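Long-range contact in putative cytochrome P450 120 (Synechocystis sp., PDB 2VE3), which is probably a haem-dependent monooxygenase of the cytochrome P450 family and binds retinoic acid in its pocket: residues R85-G89 and S196-R200. Residues are numbered along the deposited sequence; the frame is centred on the assembly and turned at random.
Sequences RILLG and SQRAR
R200 reaches from helix 192-215 to the C-terminal end of helix 82-88, where the last carbonyl groups lack helical N-H partners and suit a positively charged side chain. Its CB comes within 4.5 Å of L87 CD2. From CG to NE the chain runs extended, chi3 -172°, which carries the charged end across to the other helix. On the way R200 CD passes 3.3 Å from L87 O, and NE then lies near the carbonyl oxygens of I86 and L87. The guanidinium lays one face toward I86 O and G89 CA. R200 NH1 gives L87 O a weak hydrogen bond of 3.0 Å, bent to 124° at the hydrogen; that same oxygen also bonds to the hydroxyl of Y177. R200 NH2 stands 3.7 Å from G89 CA and is held by a salt bridge to D246. In the P450 fold these helices correspond to B' and G, which with F help to roof the substrate pocket, and L88, on the same turn as L87, brings its side chain to about 4 Å from the bound retinoic acid. G89 is the first residue past helix 82-88; with its positive phi a side chain would press on the carbonyl oxygen of L88 and also crowd R200 NH2. Nearer the start of 196-200 the contact is van der Waals packing: L87 CD2 lies 3.6 Å from S196 O, while L87 CD1 meets S196 CB at 3.9 Å. A branched leucine can thus cover both backbone and side chain of a small serine, whose buried hydroxyl bonds to the T176 and Y177 carbonyls. The aliphatic CG of Q197 flanks CD2.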
loop_
_atom_site.group_PDB
_atom_site.type_symbol
_atom_site.label_atom_id
_atom_site.label_comp_id
_atom_site.label_asym_id
_atom_site.label_seq_id
_atom_site.Cartn_x
_atom_site.Cartn_y
_atom_site.Cartn_z
ATOM N N ARG A 85 -0.759 -15.516 1.492
ATOM C CA ARG A 85 -2.018 -16.143 1.122
ATOM C C ARG A 85 -2.732 -16.742 2.318
ATOM O O ARG A 85 -3.894 -16.448 2.533
ATOM C CB ARG A 85 -1.810 -17.176 0.007
ATOM C CG ARG A 85 -1.812 -16.530 -1.378
ATOM C CD ARG A 85 -1.721 -17.550 -2.501
ATOM N NE ARG A 85 -0.388 -18.132 -2.563
ATOM C CZ ARG A 85 -0.101 -19.388 -2.227
ATOM N NH1 ARG A 85 -1.064 -20.212 -1.814
ATOM N NH2 ARG A 85 1.151 -19.815 -2.312
ATOM N N ILE A 86 -2.005 -17.525 3.124
ATOM C CA ILE A 86 -2.532 -18.140 4.347
ATOM C C ILE A 86 -3.088 -17.111 5.335
ATOM O O ILE A 86 -4.167 -17.301 5.901
ATOM C CB ILE A 86 -1.448 -19.032 5.062
ATOM C CG1 ILE A 86 -1.050 -20.208 4.162
ATOM C CG2 ILE A 86 -1.951 -19.508 6.412
ATOM C CD1 ILE A 86 0.099 -21.082 4.684
ATOM N N LEU A 87 -2.361 -16.013 5.521
ATOM C CA LEU A 87 -2.729 -14.985 6.498
ATOM C C LEU A 87 -3.847 -14.041 6.048
ATOM O O LEU A 87 -4.590 -13.518 6.884
ATOM C CB LEU A 87 -1.485 -14.195 6.941
ATOM C CG LEU A 87 -0.511 -15.015 7.807
ATOM C CD1 LEU A 87 0.863 -14.364 7.879
ATOM C CD2 LEU A 87 -1.083 -15.204 9.193
ATOM N N LEU A 88 -3.945 -13.809 4.741
ATOM C CA LEU A 88 -5.066 -13.080 4.156
ATOM C C LEU A 88 -6.368 -13.878 4.210
ATOM O O LEU A 88 -7.433 -13.310 4.458
ATOM C CB LEU A 88 -4.770 -12.731 2.694
ATOM C CG LEU A 88 -3.887 -11.534 2.346
ATOM C CD1 LEU A 88 -3.607 -11.584 0.851
ATOM C CD2 LEU A 88 -4.611 -10.262 2.709
ATOM N N GLY A 89 -6.274 -15.185 3.959
ATOM C CA GLY A 89 -7.430 -16.065 3.926
ATOM C C GLY A 89 -7.914 -16.344 2.515
ATOM O O GLY A 89 -7.652 -15.548 1.592
ATOM N N SER A 196 1.733 -14.407 13.789
ATOM C CA SER A 196 0.786 -13.709 12.929
ATOM C C SER A 196 -0.444 -14.562 12.713
ATOM O O SER A 196 -1.541 -14.042 12.555
ATOM C CB SER A 196 1.415 -13.361 11.572
ATOM O OG SER A 196 2.228 -12.198 11.696
ATOM N N GLN A 197 -0.237 -15.872 12.694
ATOM C CA GLN A 197 -1.327 -16.836 12.617
ATOM C C GLN A 197 -2.262 -16.709 13.807
ATOM O O GLN A 197 -3.476 -16.766 13.646
ATOM C CB GLN A 197 -0.785 -18.258 12.540
ATOM C CG GLN A 197 -0.203 -18.615 11.205
ATOM C CD GLN A 197 0.202 -20.065 11.123
ATOM O OE1 GLN A 197 -0.326 -20.810 10.312
ATOM N NE2 GLN A 197 1.136 -20.477 11.962
ATOM N N ARG A 198 -1.675 -16.533 14.988
ATOM C CA ARG A 198 -2.392 -16.399 16.247
ATOM C C ARG A 198 -3.056 -15.026 16.318
ATOM O O ARG A 198 -4.196 -14.894 16.778
ATOM C CB ARG A 198 -1.416 -16.652 17.429
ATOM C CG ARG A 198 -1.909 -16.212 18.820
ATOM C CD ARG A 198 -2.798 -17.260 19.504
ATOM N NE ARG A 198 -3.361 -16.753 20.754
ATOM C CZ ARG A 198 -4.470 -17.215 21.325
ATOM N NH1 ARG A 198 -5.144 -18.211 20.772
ATOM N NH2 ARG A 198 -4.905 -16.675 22.459
ATOM N N ALA A 199 -2.345 -14.014 15.827
ATOM C CA ALA A 199 -2.886 -12.656 15.696
ATOM C C ALA A 199 -4.142 -12.681 14.826
ATOM O O ALA A 199 -5.167 -12.121 15.206
ATOM C CB ALA A 199 -1.837 -11.719 15.104
ATOM N N ARG A 200 -4.067 -13.364 13.681
ATOM C CA ARG A 200 -5.204 -13.459 12.742
ATOM C C ARG A 200 -6.414 -14.123 13.407
ATOM O O ARG A 200 -7.536 -13.674 13.223
ATOM C CB ARG A 200 -4.801 -14.192 11.454
ATOM C CG ARG A 200 -5.885 -15.077 10.815
ATOM C CD ARG A 200 -5.570 -15.461 9.379
ATOM N NE ARG A 200 -6.712 -16.131 8.745
ATOM C CZ ARG A 200 -7.583 -15.543 7.926
ATOM N NH1 ARG A 200 -7.460 -14.253 7.581
ATOM N NH2 ARG A 200 -8.584 -16.254 7.440
#